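Local atomic coordinates of putative methyl-accepting chemotaxis protein (Salmonella enterica subsp. enterica serovar Typhimurium str. LT2, PDB entry 6DB1), a protein that probably senses chemical signals as a methyl-accepting chemotaxis receptor, the part in the crystal being its N-terminal ligand-binding domain. Residues 34-38 with 98-102; 66-71 with 87-91. One frame throughout, in Å; residues are numbered along the deposited sequence.

From the N terminus the chain runs along helix 13-46, returns in helix 54-73, goes out again in helix 80-105 and comes back in helix 110-144, an all-helical up-down-up-down bundle. Contact 1 (34-38 with 98-102) closes the long loop, joining the first and third helices, which run the same way at this level. Contact 2 (66-71 with 87-91) is nested inside that loop and joins the second helix to the third, antiparallel and consecutive. Both therefore share helix 80-105, at different heights: their centres lie about 17 Å apart, and their nearest atoms, about 7 Å apart, do not touch. Together they tie helix 80-105 to helices 13-46 and 54-73.

Contact 1. Residues 34-38 with 98-102; sequences FVTRL and VVPQM
Phe34 lays one face of its ring against Val98 in the interior of a four-helix bundle, where the first and third helices run nearly parallel, 6° between their local axes. The axes lie 11.7 Å apart at closest approach, and the contact is made by side chains, without a hydrogen bond between the segments. CG of Phe34 stands anti to the backbone N, and the ring reaches across to helix 80-105. Val98 CG1 sits almost over its centre, 3.8 Å from the centroid of the Phe34 ring and 13° off the normal, a CH-pi contact. Met102, a selenomethionine, meets the same ring differently: its CG lies in the ring plane, at the edge, 3.5 Å from Phe34 CE1. Val98 and Met102 also touch Leu60 of helix 54-73, and all five touching residues are buried.

One turn on from Phe34, Leu38 directs CD2 to the amide end of Gln101, whose plane is turned 38° from the Phe34 ring. The Gln101 amide nitrogen NE2 is hydrogen-bonded to Thr121 OG1 on helix 110-144, which helps fix its rotation. Gln101 OE1 lies 3.7 Å from Leu38 CD2 and equally far from Phe34 CE2.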
loop_
_atom_site.group_PDB
_atom_site.type_symbol
_atom_site.label_atom_id
_atom_site.label_comp_id
_atom_site.label_asym_id
_atom_site.label_seq_id
_atom_site.Cartn_x
_atom_site.Cartn_y
_atom_site.Cartn_z
ATOM N N PHE A 34 2.930 -4.667 -9.506
ATOM C CA PHE A 34 3.507 -4.513 -10.819
ATOM C C PHE A 34 4.993 -4.880 -10.832
ATOM O O PHE A 34 5.433 -5.565 -11.735
ATOM C CB PHE A 34 3.359 -3.075 -11.316
ATOM C CG PHE A 34 4.215 -2.780 -12.517
ATOM C CD1 PHE A 34 3.812 -3.172 -13.783
ATOM C CD2 PHE A 34 5.437 -2.144 -12.376
ATOM C CE1 PHE A 34 4.611 -2.930 -14.885
ATOM C CE2 PHE A 34 6.231 -1.895 -13.483
ATOM C CZ PHE A 34 5.821 -2.297 -14.733
ATOM N N VAL A 35 5.744 -4.405 -9.843
ATOM C CA VAL A 35 7.171 -4.629 -9.782
ATOM C C VAL A 35 7.464 -6.121 -9.615
ATOM O O VAL A 35 8.425 -6.614 -10.180
ATOM C CB VAL A 35 7.824 -3.816 -8.650
ATOM C CG1 VAL A 35 9.283 -4.203 -8.451
ATOM C CG2 VAL A 35 7.693 -2.321 -8.887
ATOM N N THR A 36 6.648 -6.828 -8.837
ATOM C CA THR A 36 6.874 -8.247 -8.607
ATOM C C THR A 36 6.392 -9.067 -9.809
ATOM O O THR A 36 7.096 -9.969 -10.278
ATOM C CB THR A 36 6.187 -8.733 -7.327
ATOM O OG1 THR A 36 4.774 -8.665 -7.513
ATOM C CG2 THR A 36 6.581 -7.936 -6.104
ATOM N N ARG A 37 5.199 -8.725 -10.292
ATOM C CA ARG A 37 4.578 -9.386 -11.436
ATOM C C ARG A 37 5.585 -9.442 -12.594
ATOM O O ARG A 37 5.927 -10.522 -13.111
ATOM C CB ARG A 37 3.339 -8.594 -11.873
ATOM C CG ARG A 37 2.423 -8.158 -10.736
ATOM C CD ARG A 37 1.244 -9.048 -10.379
ATOM N NE ARG A 37 0.130 -8.880 -11.308
ATOM C CZ ARG A 37 -1.110 -9.311 -11.087
ATOM N NH1 ARG A 37 -2.046 -9.140 -12.007
ATOM N NH2 ARG A 37 -1.410 -9.907 -9.947
ATOM N N LEU A 38 6.087 -8.259 -12.947
ATOM C CA LEU A 38 7.008 -8.060 -14.092
ATOM C C LEU A 38 8.328 -8.816 -13.891
ATOM O O LEU A 38 8.909 -9.338 -14.862
ATOM C CB LEU A 38 7.283 -6.564 -14.273
ATOM C CG LEU A 38 8.173 -6.207 -15.465
ATOM C CD1 LEU A 38 7.640 -6.849 -16.738
ATOM C CD2 LEU A 38 8.299 -4.697 -15.635
ATOM N N VAL A 98 7.026 3.172 -14.664
ATOM C CA VAL A 98 6.288 1.951 -14.927
ATOM C C VAL A 98 6.090 1.670 -16.419
ATOM O O VAL A 98 6.337 0.552 -16.870
ATOM C CB VAL A 98 4.929 2.010 -14.213
ATOM C CG1 VAL A 98 3.965 0.954 -14.723
ATOM C CG2 VAL A 98 5.101 1.913 -12.707
ATOM N N VAL A 99 5.555 2.627 -17.154
ATOM C CA VAL A 99 5.266 2.398 -18.555
ATOM C C VAL A 99 6.557 2.076 -19.320
ATOM O O VAL A 99 6.598 1.093 -20.052
ATOM C CB VAL A 99 4.490 3.576 -19.173
ATOM C CG1 VAL A 99 4.544 3.552 -20.690
ATOM C CG2 VAL A 99 3.052 3.604 -18.682
ATOM N N PRO A 100 7.602 2.884 -19.166
ATOM C CA PRO A 100 8.775 2.496 -19.918
ATOM C C PRO A 100 9.206 1.056 -19.608
ATOM O O PRO A 100 9.402 0.268 -20.544
ATOM C CB PRO A 100 9.844 3.514 -19.507
ATOM C CG PRO A 100 9.033 4.757 -19.272
ATOM C CD PRO A 100 7.773 4.238 -18.609
ATOM N N GLN A 101 9.318 0.707 -18.331
ATOM C CA GLN A 101 9.736 -0.648 -17.964
ATOM C C GLN A 101 8.952 -1.689 -18.768
ATOM O O GLN A 101 9.536 -2.618 -19.304
ATOM C CB GLN A 101 9.530 -0.933 -16.478
ATOM C CG GLN A 101 10.496 -0.194 -15.566
ATOM C CD GLN A 101 10.455 -0.773 -14.174
ATOM O OE1 GLN A 101 9.910 -1.853 -13.963
ATOM N NE2 GLN A 101 11.055 -0.076 -13.221
HETATM N N MSE A 102 7.640 -1.525 -18.840
HETATM C CA MSE A 102 6.811 -2.477 -19.573
HETATM C C MSE A 102 7.109 -2.527 -21.044
HETATM O O MSE A 102 7.157 -3.604 -21.631
HETATM C CB MSE A 102 5.353 -2.104 -19.423
HETATM C CG MSE A 102 4.735 -2.960 -18.343
HETATM SE SE MSE A 102 3.921 -4.539 -19.163
HETATM C CE MSE A 102 5.139 -5.753 -18.239
#

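Contact 2. Residues 66-71 with 87-91; sequences KLEEMK and LSNWQ
Leu67 lies over one face of the indole of Trp90, the two side chains running past each other in opposite directions and joining two consecutive antiparallel helices of the four-helix bundle. The local axes come within 10.6 Å and make an angle of 166°, and Leu67 pairs with Trp90, and Lys71 with Leu87, in the backbone register. CD1 of Leu67 is 3.9 Å from the centroid of the five-membered ring of Trp90 and 23° off its normal, a CH-pi contact over the face. CA of Leu67 also stands above this ring system, offset toward its rim, so backbone and branch cover the indole together. The overlap follows from Trp90 CG being anti to the backbone N, which carries the indole across to helix 54-73. Trp90 also meets Phe128 of helix 110-144 edge-to-face and touches Leu24 of helix 13-46, so the indole bears on all three other helices.

Met70, a selenomethionine, meets Trp90 from another direction, the two side chains crossing at about a right angle. Its CB is 3.6 Å from Trp90 CZ3, while SE lies at the edge of the six-membered ring in a Met-aromatic contact. Leu87 fits against the same side chain, its CD2 3.6 Å from Met70 CG; the end of Met70 leads away from helix 80-105, and its side chain also touches Gln20 and Val23 of helix 13-46.

The other branch of Leu67, CD2, packs on Gln91 CB at 3.8 Å. Beside it the contact turns polar at its rim. The extended chain of Lys71 carries NZ toward Gln91, and NZ also makes a long salt bridge with Glu68 OE1 of its own helix. The same ammonium gives the one hydrogen bond between the segments, Lys71 NZ to Gln91 OE1 at 2.7 Å, with the donor tilted 32° from the carbonyl plane.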
loop_
_atom_site.group_PDB
_atom_site.type_symbol
_atom_site.label_atom_id
_atom_site.label_comp_id
_atom_site.label_asym_id
_atom_site.label_seq_id
_atom_site.Cartn_x
_atom_site.Cartn_y
_atom_site.Cartn_z
ATOM N N LYS A 66 -6.492 3.608 -10.937
ATOM C CA LYS A 66 -6.543 4.186 -9.597
ATOM C C LYS A 66 -6.101 5.653 -9.624
ATOM O O LYS A 66 -6.637 6.426 -8.890
ATOM C CB LYS A 66 -5.774 3.321 -8.602
ATOM C CG LYS A 66 -6.467 2.002 -8.307
ATOM C CD LYS A 66 -7.885 2.190 -7.809
ATOM C CE LYS A 66 -8.613 0.889 -7.563
ATOM N NZ LYS A 66 -10.012 1.156 -7.177
ATOM N N LEU A 67 -5.167 6.032 -10.482
ATOM C CA LEU A 67 -4.794 7.436 -10.598
ATOM C C LEU A 67 -5.996 8.240 -11.112
ATOM O O LEU A 67 -6.267 9.324 -10.633
ATOM C CB LEU A 67 -3.605 7.590 -11.552
ATOM C CG LEU A 67 -3.204 9.030 -11.877
ATOM C CD1 LEU A 67 -2.745 9.774 -10.633
ATOM C CD2 LEU A 67 -2.120 9.061 -12.953
ATOM N N GLU A 68 -6.703 7.714 -12.108
ATOM C CA GLU A 68 -7.846 8.437 -12.648
ATOM C C GLU A 68 -8.897 8.632 -11.552
ATOM O O GLU A 68 -9.464 9.698 -11.425
ATOM C CB GLU A 68 -8.442 7.698 -13.848
ATOM C CG GLU A 68 -7.613 7.826 -15.110
ATOM C CD GLU A 68 -7.191 9.240 -15.450
ATOM O OE1 GLU A 68 -6.039 9.595 -15.147
ATOM O OE2 GLU A 68 -8.021 9.987 -16.000
ATOM N N GLU A 69 -9.120 7.606 -10.748
ATOM C CA GLU A 69 -10.091 7.661 -9.661
ATOM C C GLU A 69 -9.613 8.665 -8.594
ATOM O O GLU A 69 -10.431 9.418 -8.001
ATOM C CB GLU A 69 -10.247 6.256 -9.084
ATOM C CG GLU A 69 -11.628 5.918 -8.590
ATOM C CD GLU A 69 -11.695 4.562 -7.901
ATOM O OE1 GLU A 69 -12.456 4.457 -6.912
ATOM O OE2 GLU A 69 -10.967 3.621 -8.330
HETATM N N MSE A 70 -8.302 8.722 -8.370
HETATM C CA MSE A 70 -7.773 9.660 -7.371
HETATM C C MSE A 70 -8.005 11.059 -7.823
HETATM O O MSE A 70 -8.436 11.904 -7.029
HETATM C CB MSE A 70 -6.286 9.465 -7.083
HETATM C CG MSE A 70 -5.850 10.169 -5.778
HETATM SE SE MSE A 70 -6.459 9.194 -4.175
HETATM C CE MSE A 70 -5.762 10.483 -2.883
ATOM N N LYS A 71 -7.752 11.317 -9.113
ATOM C CA LYS A 71 -7.935 12.663 -9.699
ATOM C C LYS A 71 -9.395 13.128 -9.597
ATOM O O LYS A 71 -9.659 14.312 -9.315
ATOM C CB LYS A 71 -7.549 12.665 -11.182
ATOM C CG LYS A 71 -6.055 12.647 -11.467
ATOM C CD LYS A 71 -5.751 12.525 -12.931
ATOM C CE LYS A 71 -4.298 12.798 -13.231
ATOM N NZ LYS A 71 -3.957 12.366 -14.602
ATOM N N LEU A 87 -0.870 13.464 -6.847
ATOM C CA LEU A 87 -1.263 13.180 -8.232
ATOM C C LEU A 87 -0.074 13.353 -9.188
ATOM O O LEU A 87 0.079 12.561 -10.117
ATOM C CB LEU A 87 -2.417 14.103 -8.627
ATOM C CG LEU A 87 -3.696 13.952 -7.806
ATOM C CD1 LEU A 87 -4.728 15.003 -8.191
ATOM C CD2 LEU A 87 -4.267 12.561 -7.953
ATOM N N SER A 88 0.759 14.365 -8.983
ATOM C CA SER A 88 1.888 14.578 -9.899
ATOM C C SER A 88 2.948 13.490 -9.741
ATOM O O SER A 88 3.488 13.034 -10.726
ATOM C CB SER A 88 2.491 15.931 -9.712
ATOM O OG SER A 88 1.596 16.916 -10.173
ATOM N N ASN A 89 3.245 13.088 -8.517
ATOM C CA ASN A 89 4.259 12.043 -8.286
ATOM C C ASN A 89 3.705 10.682 -8.726
ATOM O O ASN A 89 4.451 9.838 -9.251
ATOM C CB ASN A 89 4.764 12.066 -6.840
ATOM C CG ASN A 89 5.599 13.295 -6.557
ATOM O OD1 ASN A 89 5.993 14.001 -7.481
ATOM N ND2 ASN A 89 5.909 13.536 -5.294
ATOM N N TRP A 90 2.406 10.467 -8.539
ATOM C CA TRP A 90 1.777 9.220 -8.965
ATOM C C TRP A 90 1.874 9.136 -10.489
ATOM O O TRP A 90 2.306 8.132 -11.045
ATOM C CB TRP A 90 0.310 9.195 -8.528
ATOM C CG TRP A 90 -0.409 7.884 -8.624
ATOM C CD1 TRP A 90 -0.224 6.877 -9.521
ATOM C CD2 TRP A 90 -1.581 7.527 -7.872
ATOM N NE1 TRP A 90 -1.136 5.879 -9.308
ATOM C CE2 TRP A 90 -1.987 6.257 -8.305
ATOM C CE3 TRP A 90 -2.275 8.131 -6.825
ATOM C CZ2 TRP A 90 -3.083 5.600 -7.758
ATOM C CZ3 TRP A 90 -3.354 7.482 -6.271
ATOM C CH2 TRP A 90 -3.765 6.241 -6.756
ATOM N N GLN A 91 1.455 10.221 -11.149
ATOM C CA GLN A 91 1.447 10.274 -12.632
ATOM C C GLN A 91 2.874 10.133 -13.185
ATOM O O GLN A 91 3.074 9.487 -14.211
ATOM C CB GLN A 91 0.754 11.545 -13.136
ATOM C CG GLN A 91 0.773 11.670 -14.657
ATOM C CD GLN A 91 -0.219 12.678 -15.180
ATOM O OE1 GLN A 91 -1.304 12.853 -14.630
ATOM N NE2 GLN A 91 0.118 13.309 -16.294
#